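Local coordinates for lambda phage protein with carbohydrate-binding module (Shewanella oneidensis, PDB 2A5Z), which is of unknown function but binds magnesium and, with a jelly-roll fold and a carbohydrate-binding module, may bind carbohydrate, at residues 129-134 / 239-244; 133-138 / 154-159. All coordinates share one frame; numbering follows the deposited sequence.

Contact 1. Residues 129-134 / 239-244; sequences AFNPAQ and AGISLI
A type I beta turn from Asn131 to Gln134, overlaid by an Asx turn, meets the loop 239-244 through Ile241, Ser242 and Leu243. The Asx turn rests on Asn131 OD1, which takes the backbone N-H of Ala133 on a lone pair in the carbonyl plane (N to OD1 2.9 Å, 158° at the hydrogen). With CG anti to the backbone N (chi1 -172°), the Asn131 side chain crosses that of Ile241 at about a right angle: Asn131 CB lies 3.8 Å from Ile241 CG2, while Ile241 CD1 lies against OD1 and ND2 of Asn131 and 4.0 Å from Ala133 CB. The extended chain of Gln134 brings NE2 to Ala129 O at 2.9 Å, nearly in the Gln134 amide plane, and to Ser242 O at 2.8 Å, a weak bond since the angle at the hydrogen is 124°. Gln134 OE1 accepts a weak bond from Asn131 N. The well-aligned bond to Ala129 O, with the weaker ones, limits how the amide can turn. The side chains of Leu243 and Gln134 run antiparallel alongside one another, with CD2 of Leu243 4.0 Å from CG of Gln134. A water accepts from Ser242 N at 3.0 Å and donates weakly to Ala129 O. The contact joins the loops before strands 134-137 and 245-254, with Cys234 of strand 230-234 touching Ala133 and Ile241, and Leu243 backbone-bonded to Ile93 of strand 90-94.

Contact 2. Residues 133-138 / 154-159; sequences AQLTVI and IIENGN
Leu135, Ile154 and Glu156 project from the same face of an antiparallel strand pair, and Leu135 CD1 is where they meet. Placed by a CG anti to the backbone N (chi1 172°), Leu135 lies alongside both partners and points the same way, with CD1 3.8 Å from Ile154 CG2 and 3.8 Å from Glu156 CG. Val137 continues this face, its CG2 4.3 Å from Ile154 CG1. Thr136 and Ile155 occupy the other face, their CB atoms 4.2 Å apart. A water is hydrogen-bonded to Thr136 OG1 and donates to Ile155 O, while the same hydroxyl is hydrogen-bonded to Thr232. Backbone bonds fix the register: Ile155 N to Thr136 O is 2.8 Å and Thr136 N to Ile155 O is 3.0 Å, both nearly straight. One further backbone bond, Asn157 N to Gln134 O at 3.2 Å, joins the turn to the start of strand 134-137, and a second water donates to both Gln134 OE1 and Asn157 O. A type II' turn from Glu156 to Asn159 leads into strand 159-166. Strand axes 4.7 Å apart at 172° describe a regular antiparallel ladder, as expected in the curved sheets of a jelly-roll beta sandwich, where Ile155 packs on Phe124 of the facing sheet.

How the contacts relate
Contacts 1 and 2 share Ala133 and Gln134, and their centres lie about 9 Å apart. Contact 2 is buried and belongs to the sheet: backbone hydrogen bonds set its register, and mostly apolar side chains pack on both faces of the sheet. Contact 1 is only partly buried, joins two loops, and combines packing of Ile241 with the Gln134 amide, a weak direct bond and bridging water. Gln134 serves both, with its backbone O bonded to Asn157 N at the end of the ladder and its NE2 turned to the loops. The two also touch directly, since Phe130 CG packs 3.6 Å from Gly158 CA and Ile244 CD1 approaches Thr136 OG1. Both lie away from the magnesium site.

Contact 1. Residues 129-134 / 239-244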
ATOM      1  N   ALA C 129      -4.288 -31.058 -10.437  1.00 17.29           N
ATOM      2  CA  ALA C 129      -4.212 -31.769 -11.714  1.00 17.30           C
ATOM      3  C   ALA C 129      -3.461 -30.890 -12.699  1.00 17.46           C
ATOM      4  O   ALA C 129      -3.753 -29.689 -12.813  1.00 17.77           O
ATOM      5  CB  ALA C 129      -5.618 -32.084 -12.257  1.00 17.06           C
ATOM      6  N   PHE C 130      -2.488 -31.473 -13.396  1.00 17.19           N
ATOM      7  CA  PHE C 130      -1.867 -30.796 -14.527  1.00 17.10           C
ATOM      8  C   PHE C 130      -2.806 -30.807 -15.738  1.00 17.10           C
ATOM      9  O   PHE C 130      -3.689 -31.654 -15.850  1.00 16.85           O
ATOM     10  CB  PHE C 130      -0.507 -31.418 -14.877  1.00 17.23           C
ATOM     11  CG  PHE C 130       0.549 -31.213 -13.814  1.00 17.47           C
ATOM     12  CD1 PHE C 130       0.871 -29.934 -13.362  1.00 17.19           C
ATOM     13  CD2 PHE C 130       1.223 -32.309 -13.270  1.00 17.50           C
ATOM     14  CE1 PHE C 130       1.844 -29.751 -12.379  1.00 17.47           C
ATOM     15  CE2 PHE C 130       2.196 -32.134 -12.289  1.00 17.66           C
ATOM     16  CZ  PHE C 130       2.506 -30.861 -11.841  1.00 16.64           C
ATOM     17  N   ASN C 131      -2.613 -29.846 -16.632  1.00 17.10           N
ATOM     18  CA  ASN C 131      -3.430 -29.711 -17.827  1.00 17.53           C
ATOM     19  C   ASN C 131      -2.542 -29.058 -18.884  1.00 17.71           C
ATOM     20  O   ASN C 131      -1.765 -28.155 -18.550  1.00 17.73           O
ATOM     21  CB  ASN C 131      -4.665 -28.850 -17.503  1.00 17.60           C
ATOM     22  CG  ASN C 131      -5.683 -28.809 -18.632  1.00 18.04           C
ATOM     23  OD1 ASN C 131      -5.445 -28.207 -19.685  1.00 17.21           O
ATOM     24  ND2 ASN C 131      -6.843 -29.418 -18.402  1.00 17.72           N
ATOM     25  N   PRO C 132      -2.595 -29.545 -20.142  1.00 17.94           N
ATOM     26  CA  PRO C 132      -1.796 -28.945 -21.218  1.00 18.28           C
ATOM     27  C   PRO C 132      -2.055 -27.445 -21.444  1.00 18.45           C
ATOM     28  O   PRO C 132      -1.235 -26.777 -22.062  1.00 18.83           O
ATOM     29  CB  PRO C 132      -2.183 -29.763 -22.461  1.00 18.23           C
ATOM     30  CG  PRO C 132      -3.404 -30.530 -22.092  1.00 18.41           C
ATOM     31  CD  PRO C 132      -3.359 -30.715 -20.611  1.00 18.29           C
ATOM     32  N   ALA C 133      -3.160 -26.928 -20.912  1.00 18.49           N
ATOM     33  CA  ALA C 133      -3.512 -25.513 -21.040  1.00 18.52           C
ATOM     34  C   ALA C 133      -2.762 -24.605 -20.050  1.00 18.85           C
ATOM     35  O   ALA C 133      -2.779 -23.371 -20.197  1.00 18.45           O
ATOM     36  CB  ALA C 133      -5.010 -25.331 -20.884  1.00 18.47           C
ATOM     37  N   GLN C 134      -2.109 -25.213 -19.056  1.00 18.83           N
ATOM     38  CA  GLN C 134      -1.374 -24.460 -18.037  1.00 18.70           C
ATOM     39  C   GLN C 134      -0.011 -23.960 -18.533  1.00 18.52           C
ATOM     40  O   GLN C 134       0.817 -24.744 -19.012  1.00 18.02           O
ATOM     41  CB  GLN C 134      -1.200 -25.282 -16.756  1.00 18.71           C
ATOM     42  CG  GLN C 134      -2.493 -25.742 -16.100  1.00 18.13           C
ATOM     43  CD  GLN C 134      -2.307 -26.966 -15.209  1.00 16.70           C
ATOM     44  OE1 GLN C 134      -1.244 -27.598 -15.199  1.00 16.58           O
ATOM     45  NE2 GLN C 134      -3.350 -27.312 -14.458  1.00 16.04           N
ATOM     46  N   ALA C 239     -13.152 -22.891 -18.463  1.00 22.51           N
ATOM     47  CA  ALA C 239     -13.076 -22.489 -17.056  1.00 22.18           C
ATOM     48  C   ALA C 239     -12.903 -23.693 -16.135  1.00 21.66           C
ATOM     49  O   ALA C 239     -13.179 -24.819 -16.530  1.00 21.41           O
ATOM     50  CB  ALA C 239     -14.316 -21.702 -16.664  1.00 21.93           C
ATOM     51  N   GLY C 240     -12.438 -23.443 -14.910  1.00 20.95           N
ATOM     52  CA  GLY C 240     -12.341 -24.487 -13.896  1.00 20.25           C
ATOM     53  C   GLY C 240     -11.007 -25.216 -13.848  1.00 19.78           C
ATOM     54  O   GLY C 240     -10.810 -26.096 -13.007  1.00 19.67           O
ATOM     55  N   ILE C 241     -10.098 -24.862 -14.754  1.00 19.07           N
ATOM     56  CA  ILE C 241      -8.757 -25.428 -14.742  1.00 18.61           C
ATOM     57  C   ILE C 241      -7.925 -24.680 -13.708  1.00 18.53           C
ATOM     58  O   ILE C 241      -7.780 -23.456 -13.796  1.00 18.17           O
ATOM     59  CB  ILE C 241      -8.057 -25.330 -16.123  1.00 18.55           C
ATOM     60  CG1 ILE C 241      -8.869 -26.045 -17.201  1.00 18.14           C
ATOM     61  CG2 ILE C 241      -6.622 -25.883 -16.041  1.00 17.98           C
ATOM     62  CD1 ILE C 241      -8.315 -25.859 -18.608  1.00 18.45           C
ATOM     63  N   SER C 242      -7.393 -25.417 -12.731  1.00 18.38           N
ATOM     64  CA  SER C 242      -6.500 -24.831 -11.729  1.00 18.48           C
ATOM     65  C   SER C 242      -5.173 -24.435 -12.365  1.00 18.07           C
ATOM     66  O   SER C 242      -4.623 -25.175 -13.197  1.00 18.55           O
ATOM     67  CB  SER C 242      -6.247 -25.797 -10.568  1.00 18.61           C
ATOM     68  OG  SER C 242      -7.406 -25.984  -9.773  1.00 20.21           O
ATOM     69  N   LEU C 243      -4.685 -23.257 -11.991  1.00 17.23           N
ATOM     70  CA  LEU C 243      -3.349 -22.800 -12.383  1.00 16.58           C
ATOM     71  C   LEU C 243      -2.441 -22.892 -11.160  1.00 16.38           C
ATOM     72  O   LEU C 243      -2.811 -23.511 -10.161  1.00 16.26           O
ATOM     73  CB  LEU C 243      -3.409 -21.373 -12.962  1.00 16.24           C
ATOM     74  CG  LEU C 243      -4.388 -21.174 -14.142  1.00 15.33           C
ATOM     75  CD1 LEU C 243      -4.275 -19.776 -14.731  1.00 13.56           C
ATOM     76  CD2 LEU C 243      -4.201 -22.230 -15.232  1.00 15.89           C
ATOM     77  N   ILE C 244      -1.264 -22.283 -11.217  1.00 16.49           N
ATOM     78  CA  ILE C 244      -0.330 -22.393 -10.103  1.00 17.08           C
ATOM     79  C   ILE C 244      -0.682 -21.385  -8.983  1.00 17.11           C
ATOM     80  O   ILE C 244      -0.924 -20.214  -9.251  1.00 18.07           O
ATOM     81  CB  ILE C 244       1.146 -22.346 -10.618  1.00 17.09           C
ATOM     82  CG1 ILE C 244       1.478 -23.694 -11.303  1.00 17.12           C
ATOM     83  CG2 ILE C 244       2.132 -22.002  -9.495  1.00 17.20           C
ATOM     84  CD1 ILE C 244       2.884 -23.824 -11.902  1.00 17.49           C
TER
HETATM   85  O   HOH W   1      -6.589 -29.043 -10.005  1.00 33.51           O
HETATM   86  O   HOH W   2      -6.730 -28.292 -13.107  1.00 38.09           O

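Contact 2. Residues 133-138 / 154-159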
ATOM      1  N   ALA C 133      -3.160 -26.928 -20.912  1.00 18.49           N
ATOM      2  CA  ALA C 133      -3.512 -25.513 -21.040  1.00 18.52           C
ATOM      3  C   ALA C 133      -2.762 -24.605 -20.050  1.00 18.85           C
ATOM      4  O   ALA C 133      -2.779 -23.371 -20.197  1.00 18.45           O
ATOM      5  CB  ALA C 133      -5.010 -25.331 -20.884  1.00 18.47           C
ATOM      6  N   GLN C 134      -2.109 -25.213 -19.056  1.00 18.83           N
ATOM      7  CA  GLN C 134      -1.374 -24.460 -18.037  1.00 18.70           C
ATOM      8  C   GLN C 134      -0.011 -23.960 -18.533  1.00 18.52           C
ATOM      9  O   GLN C 134       0.817 -24.744 -19.012  1.00 18.02           O
ATOM     10  CB  GLN C 134      -1.200 -25.282 -16.756  1.00 18.71           C
ATOM     11  CG  GLN C 134      -2.493 -25.742 -16.100  1.00 18.13           C
ATOM     12  CD  GLN C 134      -2.307 -26.966 -15.209  1.00 16.70           C
ATOM     13  OE1 GLN C 134      -1.244 -27.598 -15.199  1.00 16.58           O
ATOM     14  NE2 GLN C 134      -3.350 -27.312 -14.458  1.00 16.04           N
ATOM     15  N   LEU C 135       0.201 -22.648 -18.407  1.00 18.59           N
ATOM     16  CA  LEU C 135       1.483 -22.006 -18.708  1.00 18.97           C
ATOM     17  C   LEU C 135       1.824 -21.019 -17.598  1.00 19.00           C
ATOM     18  O   LEU C 135       1.079 -20.064 -17.351  1.00 19.09           O
ATOM     19  CB  LEU C 135       1.456 -21.294 -20.079  1.00 19.38           C
ATOM     20  CG  LEU C 135       2.648 -20.408 -20.507  1.00 19.12           C
ATOM     21  CD1 LEU C 135       3.938 -21.205 -20.710  1.00 18.81           C
ATOM     22  CD2 LEU C 135       2.326 -19.639 -21.769  1.00 18.89           C
ATOM     23  N   THR C 136       2.939 -21.274 -16.927  1.00 18.59           N
ATOM     24  CA  THR C 136       3.440 -20.414 -15.865  1.00 18.91           C
ATOM     25  C   THR C 136       4.898 -20.045 -16.147  1.00 19.02           C
ATOM     26  O   THR C 136       5.651 -20.856 -16.686  1.00 18.81           O
ATOM     27  CB  THR C 136       3.316 -21.117 -14.487  1.00 18.88           C
ATOM     28  OG1 THR C 136       1.961 -21.531 -14.295  1.00 18.78           O
ATOM     29  CG2 THR C 136       3.705 -20.190 -13.348  1.00 18.10           C
ATOM     30  N   VAL C 137       5.275 -18.812 -15.806  1.00 19.36           N
ATOM     31  CA  VAL C 137       6.651 -18.339 -15.952  1.00 19.63           C
ATOM     32  C   VAL C 137       7.119 -17.634 -14.677  1.00 19.39           C
ATOM     33  O   VAL C 137       6.394 -16.821 -14.104  1.00 19.53           O
ATOM     34  CB  VAL C 137       6.825 -17.350 -17.147  1.00 19.96           C
ATOM     35  CG1 VAL C 137       8.306 -17.007 -17.348  1.00 19.95           C
ATOM     36  CG2 VAL C 137       6.261 -17.940 -18.431  1.00 20.74           C
ATOM     37  N   ILE C 138       8.323 -17.975 -14.231  1.00 19.36           N
ATOM     38  CA  ILE C 138       9.036 -17.173 -13.246  1.00 19.37           C
ATOM     39  C   ILE C 138      10.209 -16.531 -14.005  1.00 19.17           C
ATOM     40  O   ILE C 138      11.168 -17.201 -14.379  1.00 19.02           O
ATOM     41  CB  ILE C 138       9.461 -18.001 -11.994  1.00 19.42           C
ATOM     42  CG1 ILE C 138       8.222 -18.458 -11.216  1.00 19.60           C
ATOM     43  CG2 ILE C 138      10.312 -17.165 -11.057  1.00 19.70           C
ATOM     44  CD1 ILE C 138       8.179 -19.950 -10.937  1.00 20.27           C
ATOM     45  N   ILE C 154      10.037 -21.845 -17.059  1.00 17.24           N
ATOM     46  CA  ILE C 154       8.738 -21.988 -17.691  1.00 17.01           C
ATOM     47  C   ILE C 154       8.131 -23.324 -17.272  1.00 17.49           C
ATOM     48  O   ILE C 154       8.822 -24.332 -17.202  1.00 17.64           O
ATOM     49  CB  ILE C 154       8.855 -21.892 -19.238  1.00 17.15           C
ATOM     50  CG1 ILE C 154       9.411 -20.520 -19.650  1.00 15.86           C
ATOM     51  CG2 ILE C 154       7.494 -22.165 -19.924  1.00 15.92           C
ATOM     52  CD1 ILE C 154      10.146 -20.534 -20.999  1.00 15.94           C
ATOM     53  N   ILE C 155       6.839 -23.324 -16.971  1.00 17.72           N
ATOM     54  CA  ILE C 155       6.148 -24.551 -16.617  1.00 17.69           C
ATOM     55  C   ILE C 155       4.971 -24.730 -17.565  1.00 17.83           C
ATOM     56  O   ILE C 155       4.018 -23.961 -17.519  1.00 17.78           O
ATOM     57  CB  ILE C 155       5.676 -24.539 -15.134  1.00 17.96           C
ATOM     58  CG1 ILE C 155       6.883 -24.369 -14.187  1.00 18.28           C
ATOM     59  CG2 ILE C 155       4.854 -25.808 -14.812  1.00 16.86           C
ATOM     60  CD1 ILE C 155       6.530 -24.043 -12.742  1.00 17.56           C
ATOM     61  N   GLU C 156       5.063 -25.729 -18.439  1.00 18.18           N
ATOM     62  CA  GLU C 156       3.952 -26.110 -19.311  1.00 18.71           C
ATOM     63  C   GLU C 156       3.447 -27.482 -18.895  1.00 18.22           C
ATOM     64  O   GLU C 156       4.204 -28.457 -18.902  1.00 17.76           O
ATOM     65  CB  GLU C 156       4.380 -26.134 -20.779  1.00 18.61           C
ATOM     66  CG  GLU C 156       4.892 -24.800 -21.281  1.00 20.33           C
ATOM     67  CD  GLU C 156       5.297 -24.826 -22.741  1.00 20.08           C
ATOM     68  OE1 GLU C 156       5.796 -25.870 -23.220  1.00 22.65           O
ATOM     69  OE2 GLU C 156       5.124 -23.789 -23.409  1.00 23.16           O
ATOM     70  N   ASN C 157       2.167 -27.560 -18.538  1.00 18.14           N
ATOM     71  CA  ASN C 157       1.601 -28.798 -18.051  1.00 17.81           C
ATOM     72  C   ASN C 157       2.410 -29.214 -16.800  1.00 17.91           C
ATOM     73  O   ASN C 157       2.633 -28.394 -15.908  1.00 17.70           O
ATOM     74  CB  ASN C 157       1.639 -29.838 -19.183  1.00 17.71           C
ATOM     75  CG  ASN C 157       0.562 -30.899 -19.055  1.00 18.38           C
ATOM     76  OD1 ASN C 157      -0.091 -31.029 -18.017  1.00 18.46           O
ATOM     77  ND2 ASN C 157       0.387 -31.681 -20.117  1.00 16.36           N
ATOM     78  N   GLY C 158       2.881 -30.454 -16.737  1.00 18.03           N
ATOM     79  CA  GLY C 158       3.627 -30.902 -15.566  1.00 18.58           C
ATOM     80  C   GLY C 158       5.137 -30.782 -15.682  1.00 19.00           C
ATOM     81  O   GLY C 158       5.866 -31.350 -14.865  1.00 19.23           O
ATOM     82  N   ASN C 159       5.604 -30.051 -16.697  1.00 18.82           N
ATOM     83  CA  ASN C 159       7.031 -29.962 -17.009  1.00 18.82           C
ATOM     84  C   ASN C 159       7.615 -28.575 -16.778  1.00 18.34           C
ATOM     85  O   ASN C 159       7.106 -27.598 -17.313  1.00 18.14           O
ATOM     86  CB  ASN C 159       7.282 -30.378 -18.467  1.00 18.74           C
ATOM     87  CG  ASN C 159       6.959 -31.837 -18.721  1.00 20.16           C
ATOM     88  OD1 ASN C 159       7.333 -32.706 -17.939  1.00 22.16           O
ATOM     89  ND2 ASN C 159       6.264 -32.112 -19.823  1.00 20.27           N
TER
HETATM   90  O   HOH W   3       1.216 -26.503 -14.470  1.00 17.13           O
HETATM   91  O   HOH W   4       1.815 -23.923 -15.435  1.00 14.82           O